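Long-range contact in cellulase (Xanthomonas axonopodis pv. citri, PDB 5HOS), which probably hydrolyses internal beta-1,4-glycosidic bonds of cellulose, acting as an endoglucanase of glycoside hydrolase family 5: residues D162-A174 and V205-R218. Residues are numbered along the deposited sequence; the frame is centred on the assembly and turned at random.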
ATOM      1  N   ASP A 162      -1.221  16.639   2.165  1.00 23.50           N
ATOM      2  CA  ASP A 162      -1.547  18.062   2.370  1.00 24.70           C
ATOM      3  C   ASP A 162      -3.028  18.241   2.711  1.00 22.70           C
ATOM      4  O   ASP A 162      -3.669  19.218   2.362  1.00 22.44           O
ATOM      5  CB  ASP A 162      -1.045  18.958   1.213  1.00 30.46           C
ATOM      6  CG  ASP A 162      -1.654  18.619  -0.126  1.00 37.78           C
ATOM      7  OD1 ASP A 162      -2.659  17.875  -0.193  1.00 38.23           O
ATOM      8  OD2 ASP A 162      -1.118  19.127  -1.136  1.00 46.11           O
ATOM      9  N   ILE A 163      -3.537  17.266   3.443  1.00 23.14           N
ATOM     10  CA  ILE A 163      -4.844  17.319   4.053  1.00 23.33           C
ATOM     11  C   ILE A 163      -4.506  16.980   5.480  1.00 23.70           C
ATOM     12  O   ILE A 163      -3.726  16.059   5.728  1.00 25.85           O
ATOM     13  CB  ILE A 163      -5.852  16.319   3.422  1.00 23.47           C
ATOM     14  CG1 ILE A 163      -7.132  16.243   4.263  1.00 23.44           C
ATOM     15  CG2 ILE A 163      -5.257  14.923   3.250  1.00 24.52           C
ATOM     16  CD1 ILE A 163      -8.307  15.635   3.533  1.00 24.52           C
ATOM     17  N   ASP A 164      -5.035  17.736   6.424  1.00 23.78           N
ATOM     18  CA  ASP A 164      -4.653  17.504   7.796  1.00 26.87           C
ATOM     19  C   ASP A 164      -5.304  16.207   8.284  1.00 24.76           C
ATOM     20  O   ASP A 164      -6.352  15.795   7.757  1.00 21.57           O
ATOM     21  CB  ASP A 164      -4.990  18.688   8.694  1.00 29.70           C
ATOM     22  CG  ASP A 164      -6.401  18.661   9.182  1.00 33.95           C
ATOM     23  OD1 ASP A 164      -6.673  18.016  10.221  1.00 37.39           O
ATOM     24  OD2 ASP A 164      -7.233  19.292   8.520  1.00 40.07           O
ATOM     25  N   PRO A 165      -4.669  15.559   9.278  1.00 23.97           N
ATOM     26  CA  PRO A 165      -5.105  14.242   9.735  1.00 21.51           C
ATOM     27  C   PRO A 165      -6.582  14.114  10.109  1.00 19.15           C
ATOM     28  O   PRO A 165      -7.176  13.086   9.820  1.00 17.76           O
ATOM     29  CB  PRO A 165      -4.189  13.982  10.936  1.00 21.56           C
ATOM     30  CG  PRO A 165      -2.925  14.675  10.560  1.00 23.09           C
ATOM     31  CD  PRO A 165      -3.416  15.957   9.962  1.00 25.22           C
ATOM     32  N   GLN A 166      -7.168  15.140  10.733  1.00 14.76           N
ATOM     33  CA  GLN A 166      -8.584  15.057  11.131  1.00 21.30           C
ATOM     34  C   GLN A 166      -9.529  15.109   9.914  1.00 21.77           C
ATOM     35  O   GLN A 166     -10.511  14.361   9.849  1.00 20.53           O
ATOM     36  CB  GLN A 166      -8.935  16.151  12.155  1.00 26.55           C
ATOM     37  CG  GLN A 166     -10.139  15.809  13.023  1.00 31.31           C
ATOM     38  CD  GLN A 166      -9.939  14.560  13.897  1.00 34.90           C
ATOM     39  OE1 GLN A 166      -9.053  14.512  14.771  1.00 35.40           O
ATOM     40  NE2 GLN A 166     -10.761  13.546  13.666  1.00 34.54           N
ATOM     41  N   ALA A 167      -9.226  15.980   8.952  1.00 21.07           N
ATOM     42  CA  ALA A 167     -10.016  16.074   7.722  1.00 20.65           C
ATOM     43  C   ALA A 167      -9.876  14.802   6.904  1.00 19.14           C
ATOM     44  O   ALA A 167     -10.850  14.339   6.306  1.00 19.23           O
ATOM     45  CB  ALA A 167      -9.588  17.268   6.886  1.00 20.79           C
ATOM     46  N   TRP A 168      -8.664  14.247   6.871  1.00 18.38           N
ATOM     47  CA  TRP A 168      -8.443  12.981   6.184  1.00 17.15           C
ATOM     48  C   TRP A 168      -9.251  11.850   6.838  1.00 16.52           C
ATOM     49  O   TRP A 168      -9.906  11.089   6.139  1.00 16.83           O
ATOM     50  CB  TRP A 168      -6.965  12.594   6.106  1.00 17.61           C
ATOM     51  CG  TRP A 168      -6.859  11.194   5.624  1.00 16.17           C
ATOM     52  CD1 TRP A 168      -6.459  10.116   6.341  1.00 16.03           C
ATOM     53  CD2 TRP A 168      -7.300  10.693   4.355  1.00 16.75           C
ATOM     54  NE1 TRP A 168      -6.575   8.980   5.589  1.00 15.73           N
ATOM     55  CE2 TRP A 168      -7.097   9.302   4.368  1.00 16.26           C
ATOM     56  CE3 TRP A 168      -7.844  11.289   3.206  1.00 16.66           C
ATOM     57  CZ2 TRP A 168      -7.406   8.491   3.272  1.00 16.75           C
ATOM     58  CZ3 TRP A 168      -8.142  10.486   2.116  1.00 16.38           C
ATOM     59  CH2 TRP A 168      -7.924   9.103   2.157  1.00 17.20           C
ATOM     60  N   ALA A 169      -9.202  11.746   8.160  1.00 16.21           N
ATOM     61  CA  ALA A 169      -9.964  10.705   8.868  1.00 17.02           C
ATOM     62  C   ALA A 169     -11.454  10.760   8.547  1.00 17.54           C
ATOM     63  O   ALA A 169     -12.081   9.724   8.416  1.00 17.52           O
ATOM     64  CB  ALA A 169      -9.751  10.788  10.371  1.00 18.50           C
ATOM     65  N   THR A 170     -12.013  11.967   8.429  1.00 17.88           N
ATOM     66  CA  THR A 170     -13.421  12.140   8.050  1.00 19.58           C
ATOM     67  C   THR A 170     -13.704  11.616   6.635  1.00 18.38           C
ATOM     68  O   THR A 170     -14.681  10.903   6.432  1.00 19.67           O
ATOM     69  CB  THR A 170     -13.836  13.617   8.176  1.00 21.94           C
ATOM     70  OG1 THR A 170     -13.632  14.023   9.531  1.00 21.33           O
ATOM     71  CG2 THR A 170     -15.307  13.834   7.783  1.00 23.84           C
ATOM     72  N   ALA A 171     -12.826  11.954   5.680  1.00 17.48           N
ATOM     73  CA  ALA A 171     -12.921  11.430   4.323  1.00 16.73           C
ATOM     74  C   ALA A 171     -12.772   9.900   4.286  1.00 17.17           C
ATOM     75  O   ALA A 171     -13.558   9.214   3.629  1.00 18.07           O
ATOM     76  CB  ALA A 171     -11.867  12.082   3.432  1.00 16.49           C
ATOM     77  N   ALA A 172     -11.769   9.376   4.991  1.00 17.08           N
ATOM     78  CA  ALA A 172     -11.538   7.930   5.043  1.00 15.57           C
ATOM     79  C   ALA A 172     -12.762   7.223   5.608  1.00 14.67           C
ATOM     80  O   ALA A 172     -13.211   6.218   5.067  1.00 17.26           O
ATOM     81  CB  ALA A 172     -10.311   7.606   5.878  1.00 16.98           C
ATOM     82  N   GLN A 173     -13.303   7.778   6.680  1.00 12.57           N
ATOM     83  CA  GLN A 173     -14.500   7.190   7.306  1.00 16.08           C
ATOM     84  C   GLN A 173     -15.675   7.149   6.342  1.00 15.91           C
ATOM     85  O   GLN A 173     -16.410   6.158   6.292  1.00 15.94           O
ATOM     86  CB  GLN A 173     -14.888   7.972   8.557  1.00 16.31           C
ATOM     87  CG  GLN A 173     -16.004   7.337   9.372  1.00 17.36           C
ATOM     88  CD  GLN A 173     -15.589   5.998   9.924  1.00 18.31           C
ATOM     89  OE1 GLN A 173     -14.819   5.931  10.876  1.00 19.18           O
ATOM     90  NE2 GLN A 173     -16.078   4.919   9.318  1.00 20.15           N
ATOM     91  N   ALA A 174     -15.854   8.218   5.574  1.00 17.08           N
ATOM     92  CA  ALA A 174     -16.945   8.278   4.612  1.00 19.17           C
ATOM     93  C   ALA A 174     -16.794   7.193   3.541  1.00 19.34           C
ATOM     94  O   ALA A 174     -17.771   6.541   3.185  1.00 19.55           O
ATOM     95  CB  ALA A 174     -17.018   9.652   3.978  1.00 20.27           C
ATOM     96  N   VAL A 205       0.013  18.583  12.409  1.00 20.87           N
ATOM     97  CA  VAL A 205      -0.283  19.674  11.478  1.00 24.24           C
ATOM     98  C   VAL A 205      -1.311  20.535  12.201  1.00 23.16           C
ATOM     99  O   VAL A 205      -2.444  20.091  12.415  1.00 21.20           O
ATOM    100  CB  VAL A 205      -0.879  19.164  10.139  1.00 26.37           C
ATOM    101  CG1 VAL A 205      -1.185  20.333   9.198  1.00 27.22           C
ATOM    102  CG2 VAL A 205       0.062  18.173   9.480  1.00 27.57           C
ATOM    103  N   ALA A 206      -0.908  21.744  12.596  1.00 23.35           N
ATOM    104  CA  ALA A 206      -1.743  22.636  13.407  1.00 24.98           C
ATOM    105  C   ALA A 206      -2.345  21.883  14.602  1.00 23.27           C
ATOM    106  O   ALA A 206      -3.558  21.952  14.871  1.00 25.08           O
ATOM    107  CB  ALA A 206      -2.832  23.259  12.553  1.00 28.00           C
ATOM    108  N   GLY A 207      -1.483  21.129  15.283  1.00 19.32           N
ATOM    109  CA  GLY A 207      -1.882  20.331  16.447  1.00 18.77           C
ATOM    110  C   GLY A 207      -2.522  18.974  16.193  1.00 18.77           C
ATOM    111  O   GLY A 207      -2.612  18.166  17.122  1.00 17.60           O
ATOM    112  N   GLN A 208      -2.953  18.708  14.960  1.00 18.40           N
ATOM    113  CA  GLN A 208      -3.680  17.481  14.619  1.00 18.18           C
ATOM    114  C   GLN A 208      -2.719  16.381  14.173  1.00 17.67           C
ATOM    115  O   GLN A 208      -1.777  16.638  13.412  1.00 18.14           O
ATOM    116  CB  GLN A 208      -4.694  17.762  13.505  1.00 19.08           C
ATOM    117  CG  GLN A 208      -5.593  18.959  13.769  1.00 20.62           C
ATOM    118  CD  GLN A 208      -6.250  18.918  15.134  1.00 22.22           C
ATOM    119  OE1 GLN A 208      -6.946  17.964  15.464  1.00 24.23           O
ATOM    120  NE2 GLN A 208      -6.025  19.948  15.941  1.00 25.32           N
ATOM    121  N   SER A 209      -2.966  15.165  14.642  1.00 16.40           N
ATOM    122  CA  SER A 209      -2.093  14.022  14.371  1.00 16.89           C
ATOM    123  C   SER A 209      -2.883  12.802  13.964  1.00 16.28           C
ATOM    124  O   SER A 209      -4.077  12.687  14.281  1.00 16.12           O
ATOM    125  CB  SER A 209      -1.277  13.666  15.611  1.00 16.82           C
ATOM    126  OG  SER A 209      -2.120  13.199  16.661  1.00 16.67           O
ATOM    127  N   ASN A 210      -2.204  11.868  13.299  1.00 15.02           N
ATOM    128  CA  ASN A 210      -2.797  10.559  13.047  1.00 14.85           C
ATOM    129  C   ASN A 210      -3.158   9.829  14.329  1.00 15.15           C
ATOM    130  O   ASN A 210      -4.200   9.183  14.385  1.00 14.82           O
ATOM    131  CB  ASN A 210      -1.891   9.700  12.170  1.00 15.39           C
ATOM    132  CG  ASN A 210      -1.805  10.225  10.753  1.00 14.64           C
ATOM    133  OD1 ASN A 210      -2.749  10.832  10.255  1.00 13.69           O
ATOM    134  ND2 ASN A 210      -0.673  10.006  10.103  1.00 15.38           N
ATOM    135  N   ALA A 211      -2.325   9.970  15.364  1.00 15.26           N
ATOM    136  CA  ALA A 211      -2.583   9.319  16.654  1.00 16.22           C
ATOM    137  C   ALA A 211      -3.953   9.663  17.243  1.00 17.13           C
ATOM    138  O   ALA A 211      -4.595   8.811  17.875  1.00 18.64           O
ATOM    139  CB  ALA A 211      -1.477   9.651  17.649  1.00 16.40           C
ATOM    140  N   VAL A 212      -4.396  10.903  17.048  1.00 16.51           N
ATOM    141  CA  VAL A 212      -5.713  11.340  17.509  1.00 16.78           C
ATOM    142  C   VAL A 212      -6.765  11.006  16.448  1.00 15.67           C
ATOM    143  O   VAL A 212      -7.768  10.329  16.728  1.00 17.18           O
ATOM    144  CB  VAL A 212      -5.721  12.856  17.838  1.00 17.43           C
ATOM    145  CG1 VAL A 212      -7.123  13.336  18.199  1.00 17.78           C
ATOM    146  CG2 VAL A 212      -4.754  13.143  18.977  1.00 16.84           C
ATOM    147  N   ALA A 213      -6.530  11.479  15.233  1.00 15.81           N
ATOM    148  CA  ALA A 213      -7.537  11.402  14.168  1.00 16.06           C
ATOM    149  C   ALA A 213      -7.950   9.967  13.825  1.00 17.35           C
ATOM    150  O   ALA A 213      -9.136   9.681  13.640  1.00 20.14           O
ATOM    151  CB  ALA A 213      -7.032  12.119  12.923  1.00 16.38           C
ATOM    152  N   MET A 214      -6.978   9.065  13.788  1.00 17.80           N
ATOM    153  CA  MET A 214      -7.220   7.697  13.357  1.00 20.06           C
ATOM    154  C   MET A 214      -7.721   6.803  14.489  1.00 18.36           C
ATOM    155  O   MET A 214      -8.237   5.732  14.210  1.00 21.42           O
ATOM    156  CB  MET A 214      -5.966   7.117  12.706  1.00 20.76           C
ATOM    157  CG  MET A 214      -5.488   7.908  11.482  1.00 24.10           C
ATOM    158  SD  MET A 214      -6.663   8.092  10.105  1.00 30.24           S
ATOM    159  CE  MET A 214      -7.002   6.373   9.789  1.00 29.82           C
ATOM    160  N   ALA A 215      -7.612   7.252  15.744  1.00 15.11           N
ATOM    161  CA  ALA A 215      -8.141   6.486  16.894  1.00 20.59           C
ATOM    162  C   ALA A 215      -9.643   6.262  16.804  1.00 23.04           C
ATOM    163  O   ALA A 215     -10.142   5.218  17.230  1.00 26.30           O
ATOM    164  CB  ALA A 215      -7.804   7.179  18.205  1.00 23.29           C
ATOM    165  N   SER A 216     -10.362   7.239  16.256  1.00 24.30           N
ATOM    166  CA  SER A 216     -11.814   7.151  16.179  1.00 27.13           C
ATOM    167  C   SER A 216     -12.327   6.489  14.895  1.00 24.08           C
ATOM    168  O   SER A 216     -13.542   6.377  14.726  1.00 25.54           O
ATOM    169  CB  SER A 216     -12.428   8.544  16.353  1.00 33.43           C
ATOM    170  OG  SER A 216     -11.928   9.441  15.380  1.00 38.34           O
ATOM    171  N   ILE A 217     -11.438   6.042  14.001  1.00 21.55           N
ATOM    172  CA  ILE A 217     -11.879   5.299  12.806  1.00 21.50           C
ATOM    173  C   ILE A 217     -12.649   4.050  13.210  1.00 21.61           C
ATOM    174  O   ILE A 217     -12.222   3.298  14.091  1.00 20.61           O
ATOM    175  CB  ILE A 217     -10.720   4.893  11.868  1.00 23.79           C
ATOM    176  CG1 ILE A 217     -10.262   6.094  11.047  1.00 25.52           C
ATOM    177  CG2 ILE A 217     -11.119   3.769  10.889  1.00 27.17           C
ATOM    178  CD1 ILE A 217     -11.251   6.612  10.010  1.00 25.15           C
ATOM    179  N   ARG A 218     -13.779   3.851  12.538  1.00 20.68           N
ATOM    180  CA  ARG A 218     -14.619   2.681  12.735  1.00 23.42           C
ATOM    181  C   ARG A 218     -14.920   2.034  11.374  1.00 23.83           C
ATOM    182  O   ARG A 218     -14.794   2.664  10.307  1.00 25.91           O
ATOM    183  CB  ARG A 218     -15.906   3.075  13.463  1.00 27.24           C
ATOM    184  CG  ARG A 218     -15.694   3.620  14.874  1.00 34.76           C
ATOM    185  CD  ARG A 218     -15.229   2.562  15.880  1.00 43.20           C
ATOM    186  NE  ARG A 218     -14.888   3.141  17.192  1.00 51.10           N
ATOM    187  CZ  ARG A 218     -13.680   3.580  17.575  1.00 58.84           C
ATOM    188  NH1 ARG A 218     -12.619   3.529  16.769  1.00 56.12           N
ATOM    189  NH2 ARG A 218     -13.526   4.082  18.799  1.00 64.92           N
TER
HETATM  190  O   HOH W   1      -5.939  15.326  15.254  1.00 23.66           O
HETATM  191  O   HOH W   2     -14.325   8.110  12.506  1.00 40.07           O
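Q173, on the outer helix 165-181 that follows strand 152-155 of this (beta/alpha)8 barrel, grips the backbone of R218 beyond the short helix 210-213, between strands 188-191 and 224-231. Its CB lies 4.1 Å from I217 CD1. CG stands anti to the backbone N (chi1 -173°), and a bend at chi2 swings the amide across to R218, bringing CD to 3.4 Å from R218 O. There OE1 takes the R218 N-H on a lone pair, in the carbonyl plane, at 2.9 Å and nearly straight (169°). NE2 donates to R218 O at 2.8 Å; that oxygen sits in the amide plane of Q173, though NE2 approaches from above the R218 carbonyl plane. Two bonds to the R218 backbone thus fix the amide's rotation; NE2 also makes a weak hydrogen bond to D177 OD1, and a water donating to both Q173 OE1 and S216 O bridges them. I217 CD1 packs against A169 O at 3.6 Å and lies near Q173 OE1.

Toward the N-terminus of the helix, small residues meet: the CB atoms of A169 and A213 are 4.0 Å apart, and M214 bends its sulfur toward W168, an oblique Met-aromatic contact, while W168 NE1 bonds P191 O. At the helix start D164 caps Q166 N, and the P165 ring lies on the chain at Q208-N210, its CB 3.5 Å from N210 OD1, an oxygen that accepts from A193 N.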